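Long-range contact in JamJ (Lyngbya majuscula, PDB 5DOZ), which binds NADPH as the enoyl reductase of a cyanobacterial polyketide synthase and probably saturates the double bond of an enoyl-acyl carrier protein intermediate: residues 139-148 with 287-295. Residues are numbered along the deposited sequence; the frame is centred on the assembly and turned at random.
Sequences FFTAYHGLYN and LYYQIWKKL. With NDP (NADPH dihydro-nicotinamide-adenine-dinucleotide phosphate), chain E.
I291 is the knob of this contact: its side chain drops into a hole on helix 136-149 framed by F140, Y143, H144 and N148, where the two helices cross nearly at right angles (86°). Its branches divide the hollow. CG2 of I291, anti to the backbone N, lies over one face of the F140 ring in a CH-pi contact, 4.0 Å from the centroid, and also meets CD1 of Y143. CD1 of I291 reaches CB of H144 at 4.0 Å.

F140 is the answering bump. With CG beside its own backbone N (chi1 -75°), the ring leaves its helix and enters the furrow between Y288 and W292. Its CE2 meets the O of Y288 at the ring edge, 3.4 Å away, while CE1 approaches CE3 of W292 at 3.6 Å. The F140 and W292 rings meet rim to rim, their planes only 15° apart.

Y143 slides past both I291 and L295, whose CD2 packs on CD2 of the Y143 ring. Its hydroxyl end lies across the alkyl chain of K294. Beyond I291, ND1 of H144 donates to N148 OD1 over 3.0 Å, on a lone pair in the carbonyl plane, while CD1 of L287 packs against the imidazole.

On the side of this helix turned from helix 287-293, T141 OG1 lies 3.3 Å from C4N of NADPH, the hydride-bearing carbon. The interface is essentially apolar, and the H144 ND1 to N148 OD1 bond closes within the one helix, between two walls of the hole, so complementary shape rather than polar bonding joins the helix beside the nicotinamide to helix 287-293.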
loop_
_atom_site.group_PDB
_atom_site.type_symbol
_atom_site.label_atom_id
_atom_site.label_comp_id
_atom_site.label_asym_id
_atom_site.label_seq_id
_atom_site.Cartn_x
_atom_site.Cartn_y
_atom_site.Cartn_z
ATOM N N PHE A 139 -4.609 -3.421 1.400
ATOM C CA PHE A 139 -6.043 -3.632 1.241
ATOM C C PHE A 139 -6.866 -2.357 1.074
ATOM O O PHE A 139 -7.807 -2.344 0.286
ATOM C CB PHE A 139 -6.601 -4.521 2.357
ATOM C CG PHE A 139 -6.408 -5.991 2.097
ATOM C CD1 PHE A 139 -7.324 -6.697 1.319
ATOM C CD2 PHE A 139 -5.308 -6.666 2.614
ATOM C CE1 PHE A 139 -7.152 -8.055 1.073
ATOM C CE2 PHE A 139 -5.129 -8.020 2.372
ATOM C CZ PHE A 139 -6.052 -8.717 1.600
ATOM N N PHE A 140 -6.517 -1.293 1.802
ATOM C CA PHE A 140 -7.211 -0.009 1.638
ATOM C C PHE A 140 -6.942 0.621 0.270
ATOM O O PHE A 140 -7.844 1.220 -0.313
ATOM C CB PHE A 140 -6.860 0.979 2.756
ATOM C CG PHE A 140 -7.513 0.674 4.083
ATOM C CD1 PHE A 140 -7.381 -0.577 4.684
ATOM C CD2 PHE A 140 -8.237 1.653 4.746
ATOM C CE1 PHE A 140 -7.972 -0.847 5.907
ATOM C CE2 PHE A 140 -8.832 1.394 5.975
ATOM C CZ PHE A 140 -8.694 0.144 6.558
ATOM N N THR A 141 -5.714 0.484 -0.239
ATOM C CA THR A 141 -5.387 0.959 -1.589
ATOM C C THR A 141 -6.108 0.114 -2.641
ATOM O O THR A 141 -6.719 0.653 -3.566
ATOM C CB THR A 141 -3.867 0.946 -1.866
ATOM O OG1 THR A 141 -3.188 1.695 -0.850
ATOM C CG2 THR A 141 -3.543 1.548 -3.242
ATOM N N ALA A 142 -6.038 -1.207 -2.485
ATOM C CA ALA A 142 -6.693 -2.131 -3.408
ATOM C C ALA A 142 -8.199 -1.926 -3.407
ATOM O O ALA A 142 -8.815 -1.847 -4.472
ATOM C CB ALA A 142 -6.343 -3.573 -3.075
ATOM N N TYR A 143 -8.787 -1.813 -2.216
ATOM C CA TYR A 143 -10.224 -1.600 -2.105
ATOM C C TYR A 143 -10.644 -0.294 -2.762
ATOM O O TYR A 143 -11.556 -0.288 -3.596
ATOM C CB TYR A 143 -10.720 -1.647 -0.651
ATOM C CG TYR A 143 -12.230 -1.497 -0.552
ATOM C CD1 TYR A 143 -12.835 -0.231 -0.613
ATOM C CD2 TYR A 143 -13.057 -2.615 -0.433
ATOM C CE1 TYR A 143 -14.218 -0.088 -0.545
ATOM C CE2 TYR A 143 -14.444 -2.478 -0.360
ATOM C CZ TYR A 143 -15.015 -1.214 -0.418
ATOM O OH TYR A 143 -16.383 -1.066 -0.351
ATOM N N HIS A 144 -9.993 0.809 -2.386
ATOM C CA HIS A 144 -10.360 2.117 -2.928
ATOM C C HIS A 144 -10.267 2.140 -4.457
ATOM O O HIS A 144 -11.213 2.549 -5.137
ATOM C CB HIS A 144 -9.519 3.238 -2.316
ATOM C CG HIS A 144 -9.998 4.612 -2.673
ATOM N ND1 HIS A 144 -11.199 5.122 -2.227
ATOM C CD2 HIS A 144 -9.435 5.587 -3.427
ATOM C CE1 HIS A 144 -11.359 6.345 -2.698
ATOM N NE2 HIS A 144 -10.302 6.651 -3.430
ATOM N N GLY A 145 -9.133 1.689 -4.984
ATOM C CA GLY A 145 -8.910 1.645 -6.426
ATOM C C GLY A 145 -9.936 0.806 -7.168
ATOM O O GLY A 145 -10.618 1.305 -8.062
ATOM N N LEU A 146 -10.052 -0.460 -6.776
ATOM C CA LEU A 146 -10.938 -1.421 -7.441
ATOM C C LEU A 146 -12.436 -1.182 -7.235
ATOM O O LEU A 146 -13.202 -1.241 -8.196
ATOM C CB LEU A 146 -10.599 -2.852 -7.018
ATOM C CG LEU A 146 -9.247 -3.442 -7.418
ATOM C CD1 LEU A 146 -9.023 -4.746 -6.665
ATOM C CD2 LEU A 146 -9.168 -3.650 -8.927
ATOM N N TYR A 147 -12.845 -0.935 -5.990
ATOM C CA TYR A 147 -14.269 -0.815 -5.653
ATOM C C TYR A 147 -14.775 0.627 -5.622
ATOM O O TYR A 147 -15.739 0.956 -6.313
ATOM C CB TYR A 147 -14.586 -1.514 -4.326
ATOM C CG TYR A 147 -16.069 -1.717 -4.068
ATOM C CD1 TYR A 147 -16.858 -0.688 -3.549
ATOM C CD2 TYR A 147 -16.685 -2.945 -4.347
ATOM C CE1 TYR A 147 -18.215 -0.873 -3.313
ATOM C CE2 TYR A 147 -18.038 -3.138 -4.110
ATOM C CZ TYR A 147 -18.796 -2.100 -3.593
ATOM O OH TYR A 147 -20.140 -2.288 -3.359
ATOM N N ASN A 148 -14.153 1.476 -4.806
ATOM C CA ASN A 148 -14.586 2.874 -4.687
ATOM C C ASN A 148 -14.513 3.653 -5.994
ATOM O O ASN A 148 -15.412 4.432 -6.305
ATOM C CB ASN A 148 -13.795 3.611 -3.602
ATOM C CG ASN A 148 -14.354 3.387 -2.209
ATOM O OD1 ASN A 148 -13.725 3.749 -1.213
ATOM N ND2 ASN A 148 -15.537 2.792 -2.130
ATOM N N LEU A 287 -12.590 8.499 5.252
ATOM C CA LEU A 287 -12.273 7.451 4.267
ATOM C C LEU A 287 -11.794 6.122 4.848
ATOM O O LEU A 287 -12.252 5.061 4.412
ATOM C CB LEU A 287 -11.263 7.950 3.229
ATOM C CG LEU A 287 -10.868 6.895 2.185
ATOM C CD1 LEU A 287 -11.956 6.729 1.121
ATOM C CD2 LEU A 287 -9.521 7.219 1.559
ATOM N N TYR A 288 -10.870 6.173 5.811
ATOM C CA TYR A 288 -10.359 4.949 6.434
ATOM C C TYR A 288 -11.459 4.206 7.194
ATOM O O TYR A 288 -11.579 2.986 7.081
ATOM C CB TYR A 288 -9.139 5.218 7.338
ATOM C CG TYR A 288 -7.932 5.811 6.619
ATOM C CD1 TYR A 288 -7.653 5.491 5.286
ATOM C CD2 TYR A 288 -7.061 6.675 7.280
ATOM C CE1 TYR A 288 -6.554 6.031 4.632
ATOM C CE2 TYR A 288 -5.956 7.213 6.635
ATOM C CZ TYR A 288 -5.709 6.890 5.310
ATOM O OH TYR A 288 -4.618 7.429 4.657
ATOM N N TYR A 289 -12.266 4.950 7.948
ATOM C CA TYR A 289 -13.403 4.382 8.672
ATOM C C TYR A 289 -14.354 3.642 7.725
ATOM O O TYR A 289 -14.707 2.487 7.968
ATOM C CB TYR A 289 -14.143 5.483 9.455
ATOM C CG TYR A 289 -15.452 5.058 10.093
ATOM C CD1 TYR A 289 -15.473 4.426 11.336
ATOM C CD2 TYR A 289 -16.672 5.314 9.466
ATOM C CE1 TYR A 289 -16.671 4.046 11.932
ATOM C CE2 TYR A 289 -17.875 4.938 10.051
ATOM C CZ TYR A 289 -17.868 4.301 11.284
ATOM O OH TYR A 289 -19.059 3.923 11.874
ATOM N N GLN A 290 -14.756 4.303 6.645
ATOM C CA GLN A 290 -15.703 3.708 5.707
ATOM C C GLN A 290 -15.168 2.438 5.047
ATOM O O GLN A 290 -15.837 1.405 5.066
ATOM C CB GLN A 290 -16.167 4.723 4.656
ATOM C CG GLN A 290 -17.355 5.572 5.102
ATOM C CD GLN A 290 -18.624 4.765 5.374
ATOM O OE1 GLN A 290 -18.834 3.684 4.811
ATOM N NE2 GLN A 290 -19.482 5.297 6.239
ATOM N N ILE A 291 -13.966 2.510 4.479
ATOM C CA ILE A 291 -13.351 1.345 3.837
ATOM C C ILE A 291 -13.292 0.171 4.812
ATOM O O ILE A 291 -13.681 -0.945 4.465
ATOM C CB ILE A 291 -11.947 1.656 3.262
ATOM C CG1 ILE A 291 -12.064 2.595 2.055
ATOM C CG2 ILE A 291 -11.210 0.374 2.869
ATOM C CD1 ILE A 291 -10.732 3.070 1.506
ATOM N N TRP A 292 -12.840 0.436 6.036
ATOM C CA TRP A 292 -12.669 -0.624 7.027
ATOM C C TRP A 292 -13.984 -1.283 7.416
ATOM O O TRP A 292 -14.035 -2.495 7.609
ATOM C CB TRP A 292 -11.932 -0.117 8.269
ATOM C CG TRP A 292 -11.603 -1.216 9.225
ATOM C CD1 TRP A 292 -11.984 -1.308 10.529
ATOM C CD2 TRP A 292 -10.850 -2.405 8.940
ATOM N NE1 TRP A 292 -11.500 -2.468 11.083
ATOM C CE2 TRP A 292 -10.804 -3.162 10.126
ATOM C CE3 TRP A 292 -10.210 -2.901 7.792
ATOM C CZ2 TRP A 292 -10.138 -4.390 10.206
ATOM C CZ3 TRP A 292 -9.547 -4.123 7.870
ATOM C CH2 TRP A 292 -9.515 -4.851 9.069
ATOM N N LYS A 293 -15.037 -0.474 7.540
ATOM C CA LYS A 293 -16.394 -0.970 7.765
ATOM C C LYS A 293 -16.834 -1.949 6.674
ATOM O O LYS A 293 -17.654 -2.835 6.919
ATOM C CB LYS A 293 -17.385 0.190 7.816
ATOM C CG LYS A 293 -17.807 0.610 9.214
ATOM C CD LYS A 293 -19.111 1.393 9.168
ATOM C CE LYS A 293 -20.278 0.494 8.775
ATOM N NZ LYS A 293 -21.450 1.265 8.277
ATOM N N LYS A 294 -16.292 -1.773 5.472
ATOM C CA LYS A 294 -16.644 -2.619 4.337
ATOM C C LYS A 294 -15.671 -3.784 4.187
ATOM O O LYS A 294 -15.824 -4.605 3.282
ATOM C CB LYS A 294 -16.719 -1.797 3.039
ATOM C CG LYS A 294 -17.477 -0.477 3.179
ATOM C CD LYS A 294 -18.372 -0.190 1.984
ATOM C CE LYS A 294 -18.771 1.280 1.903
ATOM N NZ LYS A 294 -17.680 2.111 1.314
ATOM N N LEU A 295 -14.683 -3.862 5.081
ATOM C CA LEU A 295 -13.648 -4.897 5.002
ATOM C C LEU A 295 -13.540 -5.814 6.213
ATOM O O LEU A 295 -13.210 -6.992 6.052
ATOM C CB LEU A 295 -12.268 -4.284 4.712
ATOM C CG LEU A 295 -11.887 -3.893 3.280
ATOM C CD1 LEU A 295 -10.458 -3.366 3.255
ATOM C CD2 LEU A 295 -12.037 -5.046 2.296
HETATM P PA NDP E . 6.229 -3.483 -3.356
HETATM O O1A NDP E . 7.685 -3.083 -3.221
HETATM O O2A NDP E . 5.652 -4.554 -2.469
HETATM O O5B NDP E . 5.972 -3.964 -4.869
HETATM C C5B NDP E . 6.876 -3.664 -5.926
HETATM C C4B NDP E . 6.742 -4.780 -6.947
HETATM O O4B NDP E . 7.074 -4.270 -8.243
HETATM C C3B NDP E . 7.691 -5.947 -6.689
HETATM O O3B NDP E . 7.068 -7.001 -5.950
HETATM C C2B NDP E . 8.009 -6.445 -8.075
HETATM O O2B NDP E . 7.135 -7.524 -8.366
HETATM C C1B NDP E . 7.658 -5.310 -9.020
HETATM N N9A NDP E . 8.855 -4.787 -9.704
HETATM C C8A NDP E . 10.048 -4.528 -9.143
HETATM N N7A NDP E . 10.912 -4.055 -10.068
HETATM C C5A NDP E . 10.260 -4.006 -11.246
HETATM C C6A NDP E . 10.576 -3.602 -12.635
HETATM N N6A NDP E . 11.802 -3.136 -12.958
HETATM N N1A NDP E . 9.597 -3.712 -13.569
HETATM C C2A NDP E . 8.368 -4.171 -13.270
HETATM N N3A NDP E . 8.020 -4.553 -12.028
HETATM C C4A NDP E . 8.904 -4.491 -10.998
HETATM O O3 NDP E . 5.325 -2.152 -3.292
HETATM P PN NDP E . 3.742 -2.072 -3.009
HETATM O O1N NDP E . 3.053 -3.287 -3.554
HETATM O O2N NDP E . 3.533 -1.687 -1.571
HETATM O O5D NDP E . 3.290 -0.815 -3.912
HETATM C C5D NDP E . 3.508 -0.785 -5.329
HETATM C C4D NDP E . 3.543 0.657 -5.834
HETATM O O4D NDP E . 2.366 1.368 -5.441
HETATM C C3D NDP E . 4.704 1.447 -5.264
HETATM O O3D NDP E . 5.195 2.288 -6.305
HETATM C C2D NDP E . 4.090 2.278 -4.152
HETATM O O2D NDP E . 4.816 3.479 -3.851
HETATM C C1D NDP E . 2.696 2.541 -4.692
HETATM N N1N NDP E . 1.709 2.751 -3.632
HETATM C C2N NDP E . 0.863 3.782 -3.760
HETATM C C3N NDP E . -0.270 3.899 -2.963
HETATM C C7N NDP E . -1.314 4.925 -3.302
HETATM O O7N NDP E . -2.032 5.393 -2.434
HETATM N N7N NDP E . -1.442 5.307 -4.570
HETATM C C4N NDP E . -0.371 3.095 -1.682
HETATM C C5N NDP E . 0.529 1.945 -1.721
HETATM C C6N NDP E . 1.582 1.860 -2.630
HETATM P P2B NDP E . 7.504 -8.609 -9.480
HETATM O O1X NDP E . 8.826 -9.189 -9.031
HETATM O O2X NDP E . 6.341 -9.547 -9.391
HETATM O O3X NDP E . 7.569 -7.830 -10.770
#